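Local coordinates for thiamine phosphate pyrophosphorylase (Bacteroides thetaiotaomicron VPI-5482, PDB 3CEU), which probably catalyses the coupling of the pyrimidine and thiazole precursors into thiamine phosphate, a step in thiamine diphosphate biosynthesis, at residues V5-T8 / E14-K17; L30-P35 / E43-L48; N70-H75 / Y108-M113. All blocks are in the same frame, centred on the assembly; numbering follows the deposited sequence.

Contact 1. Residues V5-T8 / E14-K17; sequences VVTT and EEDK
Glu-15 reaches across to Thr-7 and Thr-8 with a fully drawn-out side chain, and its carboxylate does all the direct touching. From CB, the CG branch runs anti to the backbone N (chi1 -173°), and the chain stays extended beyond it (chi2 -174°), which holds the carboxylate as far from the helix backbone as the side chain allows. This places the carboxylate at the C-terminal end of strand 2-6, in the first beta-alpha-beta unit of the TIM barrel, where the chain has left the strand and not yet entered helix 15-24. At the tip, only OE1 of Glu-15 touches the other segment, 4.0 Å from CB of Thr-7, a plain van der Waals contact, and 3.9 Å from OG1 of Thr-8, too long for a hydrogen bond. Water 1 closes the gap: it donates to Glu-15 OE1 at 2.8 Å and accepts from the backbone N of Thr-8 at 3.0 Å. The same OE1 forms a salt bridge with Lys-34, so a cation and a water share it. OG1 of Thr-7 bonds instead with N of Arg-33, and OG1 of Thr-8 with O of Thr-10. Glu-15 OE2 abuts CD1 of Leu-45 on helix 39-48.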
ATOM      1  N   VAL A   5      -3.485  -0.274  -0.363  1.00 11.82           N
ATOM      2  CA  VAL A   5      -3.594  -1.075  -1.583  1.00 14.36           C
ATOM      3  C   VAL A   5      -2.521  -0.673  -2.595  1.00 17.70           C
ATOM      4  O   VAL A   5      -2.327   0.512  -2.855  1.00 11.67           O
ATOM      5  CB  VAL A   5      -4.976  -0.881  -2.282  1.00 13.22           C
ATOM      6  CG1 VAL A   5      -4.964  -1.564  -3.653  1.00  1.59           C
ATOM      7  CG2 VAL A   5      -6.099  -1.455  -1.419  1.00 15.58           C
ATOM      8  N   VAL A   6      -1.818  -1.654  -3.156  1.00 14.11           N
ATOM      9  CA  VAL A   6      -0.821  -1.351  -4.174  1.00 16.90           C
ATOM     10  C   VAL A   6      -1.457  -1.696  -5.521  1.00 15.28           C
ATOM     11  O   VAL A   6      -2.145  -2.718  -5.644  1.00  8.47           O
ATOM     12  CB  VAL A   6       0.480  -2.189  -4.021  1.00 14.77           C
ATOM     13  CG1 VAL A   6       1.490  -1.752  -5.075  1.00  6.20           C
ATOM     14  CG2 VAL A   6       1.071  -2.027  -2.634  1.00  9.88           C
ATOM     15  N   THR A   7      -1.253  -0.832  -6.516  1.00 10.31           N
ATOM     16  CA  THR A   7      -1.789  -1.061  -7.857  1.00  8.38           C
ATOM     17  C   THR A   7      -1.108  -2.286  -8.446  1.00 15.51           C
ATOM     18  O   THR A   7      -0.256  -2.906  -7.816  1.00 23.41           O
ATOM     19  CB  THR A   7      -1.461   0.082  -8.844  1.00  7.86           C
ATOM     20  OG1 THR A   7      -0.041   0.141  -9.026  1.00 12.92           O
ATOM     21  CG2 THR A   7      -1.975   1.419  -8.350  1.00  6.15           C
ATOM     22  N   THR A   8      -1.493  -2.613  -9.671  1.00 19.71           N
ATOM     23  CA  THR A   8      -0.905  -3.721 -10.414  1.00 20.14           C
ATOM     24  C   THR A   8       0.313  -3.146 -11.143  1.00 20.84           C
ATOM     25  O   THR A   8       0.346  -1.952 -11.455  1.00 18.10           O
ATOM     26  CB  THR A   8      -1.886  -4.256 -11.462  1.00 16.12           C
ATOM     27  OG1 THR A   8      -2.563  -3.156 -12.078  1.00 10.66           O
ATOM     28  CG2 THR A   8      -2.901  -5.180 -10.824  1.00 12.81           C
ATOM     29  N   GLU A  14     -10.237   0.636 -17.334  1.00 35.91           N
ATOM     30  CA  GLU A  14     -11.148   0.552 -16.197  1.00 42.79           C
ATOM     31  C   GLU A  14     -10.428   0.661 -14.852  1.00 34.02           C
ATOM     32  O   GLU A  14     -11.072   0.800 -13.810  1.00 32.58           O
ATOM     33  CB  GLU A  14     -11.963  -0.746 -16.257  1.00 45.34           C
ATOM     34  CG  GLU A  14     -13.165  -0.652 -17.190  1.00 56.98           C
ATOM     35  CD  GLU A  14     -13.926  -1.956 -17.309  1.00 62.47           C
ATOM     36  OE1 GLU A  14     -13.403  -2.900 -17.944  1.00 61.31           O
ATOM     37  OE2 GLU A  14     -15.049  -2.033 -16.765  1.00 65.91           O
ATOM     38  N   GLU A  15      -9.097   0.617 -14.884  1.00 29.95           N
ATOM     39  CA  GLU A  15      -8.293   0.720 -13.665  1.00 26.35           C
ATOM     40  C   GLU A  15      -8.614   2.009 -12.895  1.00 22.25           C
ATOM     41  O   GLU A  15      -8.708   1.995 -11.663  1.00 20.15           O
ATOM     42  CB  GLU A  15      -6.796   0.693 -14.004  1.00 33.17           C
ATOM     43  CG  GLU A  15      -5.893   0.629 -12.776  1.00 35.33           C
ATOM     44  CD  GLU A  15      -4.405   0.748 -13.100  1.00 35.91           C
ATOM     45  OE1 GLU A  15      -3.592   0.566 -12.170  1.00 33.70           O
ATOM     46  OE2 GLU A  15      -4.050   1.023 -14.268  1.00 31.31           O
ATOM     47  N   ASP A  16      -8.786   3.111 -13.623  1.00 16.65           N
ATOM     48  CA  ASP A  16      -9.099   4.391 -13.001  1.00 15.86           C
ATOM     49  C   ASP A  16     -10.462   4.354 -12.304  1.00 16.63           C
ATOM     50  O   ASP A  16     -10.642   4.948 -11.239  1.00 15.92           O
ATOM     51  CB  ASP A  16      -9.076   5.519 -14.044  1.00 24.75           C
ATOM     52  CG  ASP A  16     -10.294   5.508 -14.960  1.00 31.56           C
ATOM     53  OD1 ASP A  16     -10.510   4.506 -15.666  1.00 43.67           O
ATOM     54  OD2 ASP A  16     -11.033   6.508 -14.972  1.00 28.97           O
ATOM     55  N   LYS A  17     -11.417   3.651 -12.908  1.00 18.81           N
ATOM     56  CA  LYS A  17     -12.763   3.530 -12.343  1.00 21.06           C
ATOM     57  C   LYS A  17     -12.717   2.696 -11.079  1.00 21.57           C
ATOM     58  O   LYS A  17     -13.338   3.024 -10.069  1.00 23.38           O
ATOM     59  CB  LYS A  17     -13.712   2.835 -13.326  1.00 22.72           C
ATOM     60  CG  LYS A  17     -14.411   3.742 -14.334  1.00 21.92           C
ATOM     61  CD  LYS A  17     -13.464   4.330 -15.357  1.00 29.99           C
ATOM     62  CE  LYS A  17     -14.245   4.955 -16.509  1.00 37.35           C
ATOM     63  NZ  LYS A  17     -15.012   3.918 -17.273  1.00 31.66           N
TER
HETATM   64  O   HOH W   1      -4.152  -1.280 -10.182  1.00 10.05           O

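Contact 2. Residues L30-P35 / E43-L48; sequences LHLRKP and ERLLTL
Leu-32, on the strand, faces Leu-45 and Leu-46 of the helix, and these three buried side chains account for most of the 136 Å² covered between the segments. The backbones stay well apart, with CA of Leu-32 and CA of Leu-46 separated by 9.6 Å, so the leucine branches must span the interval. Leu-32 does so with CG anti to its own N (chi1 179°), which projects the fork of methyls at the helix. Each prong has a different partner: CD2 of Leu-32 meets CD2 of Leu-46 at 4.0 Å, while CD1 of Leu-32 makes a looser approach to CD1 of Leu-45 at 4.5 Å. The two consecutive helix residues thus take one methyl each. CD1 of Leu-45 is used twice, because CE of Lys-34 comes to 4.3 Å from it and lays the aliphatic end of the lysine against the same methyl. Two bends near the root of Lys-34 (chi1 -57°, chi2 -60°) precede an extended outer half, which carries the ammonium past Leu-32 to Glu-15 and to the backbone O atoms of Thr-8 and Thr-10. Lys-34 also makes a cation-pi contact with Phe-11. The contact belongs to the beta-alpha-beta unit of strand 29-32, helix 39-48 and strand 57-59 in the TIM barrel. Leu-32 also rests on Ile-57 of the next strand, and Leu-46 on Phe-69, while Leu-30, two residues earlier and on the same face of the strand, packs against Ile-19 and Phe-23 of the preceding helix 15-24.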
ATOM      1  N   LEU A  30      -3.182   4.647  -1.445  1.00 14.48           N
ATOM      2  CA  LEU A  30      -2.969   3.938  -2.703  1.00 18.00           C
ATOM      3  C   LEU A  30      -1.511   4.089  -3.092  1.00 18.89           C
ATOM      4  O   LEU A  30      -0.999   5.203  -3.180  1.00 16.43           O
ATOM      5  CB  LEU A  30      -3.835   4.535  -3.810  1.00  8.32           C
ATOM      6  CG  LEU A  30      -3.620   3.923  -5.189  1.00  7.62           C
ATOM      7  CD1 LEU A  30      -4.121   2.488  -5.191  1.00 16.15           C
ATOM      8  CD2 LEU A  30      -4.353   4.734  -6.241  1.00 13.74           C
ATOM      9  N   HIS A  31      -0.849   2.960  -3.313  1.00 25.43           N
ATOM     10  CA  HIS A  31       0.549   2.954  -3.726  1.00 23.66           C
ATOM     11  C   HIS A  31       0.614   2.662  -5.218  1.00 19.49           C
ATOM     12  O   HIS A  31       0.347   1.537  -5.665  1.00 17.92           O
ATOM     13  CB  HIS A  31       1.348   1.908  -2.940  1.00 21.48           C
ATOM     14  CG  HIS A  31       2.013   2.457  -1.715  1.00 20.71           C
ATOM     15  ND1 HIS A  31       3.385   2.565  -1.598  1.00 19.90           N
ATOM     16  CD2 HIS A  31       1.502   2.976  -0.574  1.00 18.87           C
ATOM     17  CE1 HIS A  31       3.685   3.126  -0.442  1.00 27.04           C
ATOM     18  NE2 HIS A  31       2.559   3.388   0.200  1.00 20.35           N
ATOM     19  N   LEU A  32       0.952   3.697  -5.981  1.00 13.32           N
ATOM     20  CA  LEU A  32       1.062   3.597  -7.430  1.00 15.70           C
ATOM     21  C   LEU A  32       2.410   2.992  -7.781  1.00 14.02           C
ATOM     22  O   LEU A  32       3.448   3.629  -7.624  1.00 16.22           O
ATOM     23  CB  LEU A  32       0.926   4.989  -8.064  1.00 11.57           C
ATOM     24  CG  LEU A  32       1.044   5.107  -9.580  1.00 13.80           C
ATOM     25  CD1 LEU A  32       0.025   4.199 -10.262  1.00 14.41           C
ATOM     26  CD2 LEU A  32       0.826   6.554  -9.993  1.00  9.53           C
ATOM     27  N   ARG A  33       2.389   1.751  -8.245  1.00 21.68           N
ATOM     28  CA  ARG A  33       3.615   1.064  -8.625  1.00 20.60           C
ATOM     29  C   ARG A  33       3.461   0.470 -10.020  1.00 17.41           C
ATOM     30  O   ARG A  33       2.730  -0.501 -10.220  1.00 14.47           O
ATOM     31  CB  ARG A  33       3.940  -0.020  -7.589  1.00 22.06           C
ATOM     32  CG  ARG A  33       5.210  -0.829  -7.832  1.00 15.12           C
ATOM     33  CD  ARG A  33       5.517  -1.698  -6.614  1.00 16.50           C
ATOM     34  NE  ARG A  33       6.558  -2.694  -6.849  1.00 20.11           N
ATOM     35  CZ  ARG A  33       6.419  -3.773  -7.623  1.00 27.21           C
ATOM     36  NH1 ARG A  33       5.277  -4.016  -8.257  1.00 13.41           N
ATOM     37  NH2 ARG A  33       7.426  -4.631  -7.750  1.00 28.63           N
ATOM     38  N   LYS A  34       4.138   1.096 -10.980  1.00 15.05           N
ATOM     39  CA  LYS A  34       4.122   0.675 -12.379  1.00 14.86           C
ATOM     40  C   LYS A  34       5.573   0.573 -12.846  1.00 19.01           C
ATOM     41  O   LYS A  34       6.076   1.465 -13.532  1.00 19.93           O
ATOM     42  CB  LYS A  34       3.401   1.710 -13.244  1.00 16.85           C
ATOM     43  CG  LYS A  34       1.972   2.018 -12.832  1.00  9.80           C
ATOM     44  CD  LYS A  34       1.106   0.774 -12.888  1.00 20.33           C
ATOM     45  CE  LYS A  34      -0.360   1.099 -12.637  1.00 18.62           C
ATOM     46  NZ  LYS A  34      -1.173  -0.142 -12.634  1.00 13.91           N
ATOM     47  N   PRO A  35       6.253  -0.527 -12.499  1.00 16.94           N
ATOM     48  CA  PRO A  35       7.653  -0.774 -12.858  1.00 23.80           C
ATOM     49  C   PRO A  35       7.987  -0.547 -14.328  1.00 29.15           C
ATOM     50  O   PRO A  35       7.279  -1.031 -15.208  1.00 35.04           O
ATOM     51  CB  PRO A  35       7.862  -2.233 -12.463  1.00 28.92           C
ATOM     52  CG  PRO A  35       6.849  -2.452 -11.366  1.00  6.04           C
ATOM     53  CD  PRO A  35       5.652  -1.725 -11.887  1.00 11.95           C
ATOM     54  N   GLU A  43       0.415   9.675 -15.795  1.00 15.74           N
ATOM     55  CA  GLU A  43      -0.305  10.938 -15.840  1.00 13.97           C
ATOM     56  C   GLU A  43      -1.743  10.702 -16.293  1.00 19.53           C
ATOM     57  O   GLU A  43      -2.676  11.291 -15.747  1.00 20.13           O
ATOM     58  CB  GLU A  43       0.383  11.918 -16.797  1.00 24.09           C
ATOM     59  CG  GLU A  43       1.772  12.384 -16.375  1.00 26.86           C
ATOM     60  CD  GLU A  43       2.433  13.254 -17.441  1.00 41.46           C
ATOM     61  OE1 GLU A  43       2.711  12.732 -18.553  1.00 50.92           O
ATOM     62  OE2 GLU A  43       2.679  14.457 -17.175  1.00 41.68           O
ATOM     63  N   ARG A  44      -1.928   9.831 -17.282  1.00 26.75           N
ATOM     64  CA  ARG A  44      -3.267   9.537 -17.797  1.00 26.35           C
ATOM     65  C   ARG A  44      -4.165   9.003 -16.688  1.00 20.18           C
ATOM     66  O   ARG A  44      -5.286   9.471 -16.499  1.00 22.75           O
ATOM     67  CB  ARG A  44      -3.171   8.531 -18.957  1.00 32.74           C
ATOM     68  CG  ARG A  44      -2.223   9.007 -20.069  1.00 40.26           C
ATOM     69  CD  ARG A  44      -2.029   8.018 -21.228  1.00 41.52           C
ATOM     70  NE  ARG A  44      -3.136   8.013 -22.186  1.00 44.92           N
ATOM     71  CZ  ARG A  44      -4.275   7.348 -22.018  1.00 46.43           C
ATOM     72  NH1 ARG A  44      -4.468   6.622 -20.923  1.00 45.19           N
ATOM     73  NH2 ARG A  44      -5.219   7.405 -22.949  1.00 52.20           N
ATOM     74  N   LEU A  45      -3.653   8.037 -15.941  1.00 20.13           N
ATOM     75  CA  LEU A  45      -4.409   7.453 -14.850  1.00 17.66           C
ATOM     76  C   LEU A  45      -4.699   8.510 -13.786  1.00 15.87           C
ATOM     77  O   LEU A  45      -5.845   8.682 -13.375  1.00 18.61           O
ATOM     78  CB  LEU A  45      -3.625   6.281 -14.250  1.00 20.81           C
ATOM     79  CG  LEU A  45      -4.381   5.278 -13.379  1.00 19.96           C
ATOM     80  CD1 LEU A  45      -3.482   4.097 -13.040  1.00 22.14           C
ATOM     81  CD2 LEU A  45      -4.856   5.950 -12.124  1.00 36.44           C
ATOM     82  N   LEU A  46      -3.673   9.229 -13.344  1.00 16.85           N
ATOM     83  CA  LEU A  46      -3.873  10.252 -12.316  1.00 16.94           C
ATOM     84  C   LEU A  46      -4.894  11.315 -12.730  1.00 14.56           C
ATOM     85  O   LEU A  46      -5.645  11.811 -11.897  1.00 16.02           O
ATOM     86  CB  LEU A  46      -2.534  10.917 -11.956  1.00  5.00           C
ATOM     87  CG  LEU A  46      -1.449   9.973 -11.432  1.00  3.16           C
ATOM     88  CD1 LEU A  46      -0.082  10.636 -11.525  1.00  7.60           C
ATOM     89  CD2 LEU A  46      -1.773   9.557 -10.009  1.00  8.75           C
ATOM     90  N   THR A  47      -4.927  11.658 -14.012  1.00 15.90           N
ATOM     91  CA  THR A  47      -5.869  12.665 -14.499  1.00 20.28           C
ATOM     92  C   THR A  47      -7.326  12.204 -14.394  1.00 18.21           C
ATOM     93  O   THR A  47      -8.211  13.007 -14.130  1.00 19.99           O
ATOM     94  CB  THR A  47      -5.599  13.041 -15.976  1.00 23.54           C
ATOM     95  OG1 THR A  47      -4.234  13.444 -16.130  1.00 23.19           O
ATOM     96  CG2 THR A  47      -6.504  14.183 -16.400  1.00 19.03           C
ATOM     97  N   LEU A  48      -7.564  10.912 -14.610  1.00 22.61           N
ATOM     98  CA  LEU A  48      -8.911  10.340 -14.542  1.00 20.90           C
ATOM     99  C   LEU A  48      -9.432  10.211 -13.129  1.00 20.19           C
ATOM    100  O   LEU A  48     -10.644  10.232 -12.904  1.00 20.59           O
ATOM    101  CB  LEU A  48      -8.938   8.959 -15.181  1.00 26.00           C
ATOM    102  CG  LEU A  48      -9.171   8.905 -16.687  1.00 31.99           C
ATOM    103  CD1 LEU A  48      -8.377  10.000 -17.373  1.00 31.34           C
ATOM    104  CD2 LEU A  48      -8.765   7.520 -17.206  1.00 38.80           C
TER

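Contact 3. Residues N70-H75 / Y108-M113; sequences NLMGIH and YDYVFM
His-75 and Phe-112 meet inside the TIM barrel, from strands that are not neighbours: 90-95 lies between 73-75 and 110-113 in the sheet. The closest CA atoms, those of His-75 and Val-111, are 8.8 Å from each other, so side chains alone make the contact. The aromatic component is one oblique pair. The ring centroids of His-75 and Phe-112 are 4.6 Å apart with planes inclined at 39°, and CE1 of His-75 sits over the centre of one phenyl face, 3.9 Å above its plane. CG of His-75 lies anti to the backbone N (chi1 -166°), which swings the imidazole across the barrel interior. Hydrogen bonds to two serines of strand 90-95 fix its rotation, ND1 pairing with OG of Ser-92 and NE2 with OG of Ser-94. Cutting the phenyl of Phe-112 back to an alanine's methyl is likely to take away the surface under CE1 of His-75, deprive the ring of His-31 of an aromatic neighbour, and open a gap beside Met-148 and Leu-150. The polar end of Tyr-110 is likewise bonded outside these segments, its OH to NE2 of His-31. The apolar component is carried by Met-72, a selenomethionine, and Tyr-110, which approach from opposite directions. A bend at the last torsion of Met-72 (chi3 112°) directs its methyl to the phenol, where CE of Met-72 lies 3.9 Å from CE2 of Tyr-110 and 3.6 Å from its OH.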
ATOM      1  N   ASN A  70      -0.068  16.642  -7.195  1.00 23.84           N
ATOM      2  CA  ASN A  70      -0.344  16.840  -5.774  1.00 18.46           C
ATOM      3  C   ASN A  70      -0.510  15.519  -5.026  1.00 24.45           C
ATOM      4  O   ASN A  70      -1.396  15.373  -4.178  1.00 20.33           O
ATOM      5  CB  ASN A  70      -1.589  17.706  -5.576  1.00 22.47           C
ATOM      6  CG  ASN A  70      -1.759  18.134  -4.133  1.00 27.56           C
ATOM      7  OD1 ASN A  70      -0.835  18.695  -3.538  1.00 42.43           O
ATOM      8  ND2 ASN A  70      -2.936  17.881  -3.562  1.00 33.32           N
ATOM      9  N   LEU A  71       0.352  14.562  -5.353  1.00 13.52           N
ATOM     10  CA  LEU A  71       0.314  13.260  -4.713  1.00 18.08           C
ATOM     11  C   LEU A  71       0.723  13.409  -3.251  1.00 17.33           C
ATOM     12  O   LEU A  71       1.228  14.455  -2.831  1.00 10.78           O
ATOM     13  CB  LEU A  71       1.262  12.286  -5.419  1.00 17.46           C
ATOM     14  CG  LEU A  71       1.093  12.117  -6.933  1.00 16.62           C
ATOM     15  CD1 LEU A  71       2.119  11.112  -7.431  1.00 21.62           C
ATOM     16  CD2 LEU A  71      -0.315  11.655  -7.264  1.00 18.89           C
HETATM   17  N   MSE A  72       0.496  12.353  -2.483  1.00 15.83           N
HETATM   18  CA  MSE A  72       0.826  12.340  -1.069  1.00 18.38           C
HETATM   19  C   MSE A  72       2.334  12.374  -0.836  1.00 15.22           C
HETATM   20  O   MSE A  72       2.828  13.173  -0.035  1.00 15.69           O
HETATM   21  CB  MSE A  72       0.229  11.091  -0.422  1.00 22.76           C
HETATM   22  CG  MSE A  72       0.368  11.034   1.088  1.00 24.63           C
HETATM   23 SE   MSE A  72      -0.662   9.579   1.893  1.00 41.99          SE
HETATM   24  CE  MSE A  72       0.801   8.461   2.499  1.00 33.62           C
ATOM     25  N   GLY A  73       3.055  11.503  -1.539  1.00 12.05           N
ATOM     26  CA  GLY A  73       4.501  11.424  -1.400  1.00  9.92           C
ATOM     27  C   GLY A  73       5.107  10.336  -2.282  1.00 14.39           C
ATOM     28  O   GLY A  73       4.494   9.896  -3.253  1.00 13.15           O
ATOM     29  N   ILE A  74       6.308   9.887  -1.935  1.00  8.44           N
ATOM     30  CA  ILE A  74       6.997   8.878  -2.715  1.00 11.15           C
ATOM     31  C   ILE A  74       7.465   7.684  -1.880  1.00 14.57           C
ATOM     32  O   ILE A  74       7.624   7.777  -0.653  1.00 13.16           O
ATOM     33  CB  ILE A  74       8.224   9.481  -3.398  1.00 11.42           C
ATOM     34  CG1 ILE A  74       9.231   9.926  -2.336  1.00 13.83           C
ATOM     35  CG2 ILE A  74       7.807  10.668  -4.252  1.00  2.32           C
ATOM     36  CD1 ILE A  74      10.574  10.337  -2.876  1.00  1.41           C
ATOM     37  N   HIS A  75       7.688   6.561  -2.558  1.00  6.20           N
ATOM     38  CA  HIS A  75       8.154   5.340  -1.902  1.00  5.45           C
ATOM     39  C   HIS A  75       9.449   4.943  -2.575  1.00  7.59           C
ATOM     40  O   HIS A  75       9.443   4.490  -3.712  1.00  1.95           O
ATOM     41  CB  HIS A  75       7.142   4.211  -2.072  1.00  2.75           C
ATOM     42  CG  HIS A  75       7.385   3.053  -1.163  1.00  9.26           C
ATOM     43  ND1 HIS A  75       7.139   3.111   0.190  1.00 12.03           N
ATOM     44  CD2 HIS A  75       7.847   1.803  -1.411  1.00 13.49           C
ATOM     45  CE1 HIS A  75       7.433   1.948   0.738  1.00 10.02           C
ATOM     46  NE2 HIS A  75       7.864   1.135  -0.209  1.00 19.95           N
ATOM     47  N   TYR A 108      11.548   7.708   8.100  1.00 18.63           N
ATOM     48  CA  TYR A 108      10.490   7.724   7.105  1.00 25.18           C
ATOM     49  C   TYR A 108       9.168   7.980   7.800  1.00 24.80           C
ATOM     50  O   TYR A 108       9.063   7.831   9.017  1.00 22.05           O
ATOM     51  CB  TYR A 108      10.434   6.381   6.376  1.00 22.21           C
ATOM     52  CG  TYR A 108      11.662   6.101   5.536  1.00 10.73           C
ATOM     53  CD1 TYR A 108      11.786   6.625   4.248  1.00 18.81           C
ATOM     54  CD2 TYR A 108      12.722   5.357   6.049  1.00 16.13           C
ATOM     55  CE1 TYR A 108      12.938   6.417   3.495  1.00 15.24           C
ATOM     56  CE2 TYR A 108      13.879   5.148   5.305  1.00 18.26           C
ATOM     57  CZ  TYR A 108      13.977   5.681   4.029  1.00 15.29           C
ATOM     58  OH  TYR A 108      15.114   5.478   3.292  1.00 26.68           O
ATOM     59  N   ASP A 109       8.164   8.375   7.030  1.00 26.05           N
ATOM     60  CA  ASP A 109       6.844   8.618   7.590  1.00 18.65           C
ATOM     61  C   ASP A 109       6.277   7.282   8.030  1.00 21.18           C
ATOM     62  O   ASP A 109       5.517   7.200   8.998  1.00 24.45           O
ATOM     63  CB  ASP A 109       5.971   9.286   6.544  1.00 17.02           C
ATOM     64  CG  ASP A 109       6.412  10.700   6.267  1.00 19.31           C
ATOM     65  OD1 ASP A 109       6.166  11.571   7.128  1.00 35.79           O
ATOM     66  OD2 ASP A 109       7.031  10.943   5.213  1.00 28.86           O
ATOM     67  N   TYR A 110       6.666   6.240   7.300  1.00 24.29           N
ATOM     68  CA  TYR A 110       6.300   4.862   7.598  1.00 17.84           C
ATOM     69  C   TYR A 110       7.039   3.968   6.648  1.00 16.58           C
ATOM     70  O   TYR A 110       7.481   4.413   5.594  1.00 23.58           O
ATOM     71  CB  TYR A 110       4.790   4.596   7.498  1.00 22.43           C
ATOM     72  CG  TYR A 110       4.102   4.771   6.153  1.00 25.97           C
ATOM     73  CD1 TYR A 110       4.449   4.004   5.037  1.00 24.07           C
ATOM     74  CD2 TYR A 110       3.016   5.633   6.032  1.00 23.10           C
ATOM     75  CE1 TYR A 110       3.719   4.095   3.840  1.00  9.78           C
ATOM     76  CE2 TYR A 110       2.289   5.724   4.852  1.00 22.66           C
ATOM     77  CZ  TYR A 110       2.639   4.957   3.762  1.00 16.25           C
ATOM     78  OH  TYR A 110       1.886   5.071   2.609  1.00 18.82           O
ATOM     79  N   VAL A 111       7.203   2.711   7.032  1.00 18.97           N
ATOM     80  CA  VAL A 111       7.893   1.758   6.186  1.00 13.00           C
ATOM     81  C   VAL A 111       7.070   0.489   6.057  1.00 10.34           C
ATOM     82  O   VAL A 111       6.202   0.207   6.888  1.00  6.85           O
ATOM     83  CB  VAL A 111       9.275   1.370   6.769  1.00 14.06           C
ATOM     84  CG1 VAL A 111      10.109   2.618   7.039  1.00  9.92           C
ATOM     85  CG2 VAL A 111       9.097   0.558   8.036  1.00  5.81           C
ATOM     86  N   PHE A 112       7.350  -0.265   5.001  1.00  7.35           N
ATOM     87  CA  PHE A 112       6.691  -1.541   4.750  1.00 13.63           C
ATOM     88  C   PHE A 112       7.571  -2.600   5.400  1.00 17.88           C
ATOM     89  O   PHE A 112       8.766  -2.384   5.590  1.00 26.92           O
ATOM     90  CB  PHE A 112       6.624  -1.831   3.241  1.00 17.22           C
ATOM     91  CG  PHE A 112       5.518  -1.111   2.522  1.00 17.13           C
ATOM     92  CD1 PHE A 112       4.749  -0.156   3.178  1.00 10.88           C
ATOM     93  CD2 PHE A 112       5.230  -1.399   1.193  1.00 15.37           C
ATOM     94  CE1 PHE A 112       3.715   0.501   2.527  1.00  8.21           C
ATOM     95  CE2 PHE A 112       4.196  -0.745   0.535  1.00  6.86           C
ATOM     96  CZ  PHE A 112       3.436   0.208   1.211  1.00  5.44           C
HETATM   97  N   MSE A 113       6.991  -3.737   5.755  1.00 19.84           N
HETATM   98  CA  MSE A 113       7.780  -4.815   6.323  1.00 18.13           C
HETATM   99  C   MSE A 113       7.332  -6.089   5.622  1.00 27.11           C
HETATM  100  O   MSE A 113       6.139  -6.415   5.614  1.00 23.37           O
HETATM  101  CB  MSE A 113       7.560  -4.939   7.829  1.00 15.43           C
HETATM  102  CG  MSE A 113       8.626  -5.771   8.522  1.00 20.20           C
HETATM  103 SE   MSE A 113       8.182  -6.285  10.334  1.00 37.83          SE
HETATM  104  CE  MSE A 113       8.841  -8.109  10.299  1.00 26.79           C
TER

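Contacts 1 and 2 belong to successive beta-alpha-beta units, on neighbouring strands, their centres 8 Å apart, and are joined by Lys-34: its NZ lies 2.6 Å from OE1 of Glu-15 in a salt bridge. Contacts 2 and 3, about 15 Å apart between centres, meet inside the barrel at His-31, whose NE2 is 3.0 Å from OH of Tyr-110, a probable hydrogen bond, and outside where CD2 of Leu-46 is 3.7 Å from CD2 of Leu-71. Contacts 1 and 3 do not touch, with nearest atoms about 5 Å apart. TIM-barrel active sites lie at the C-terminal strand ends, so all three contacts are probably close to it; no ligand marks it here.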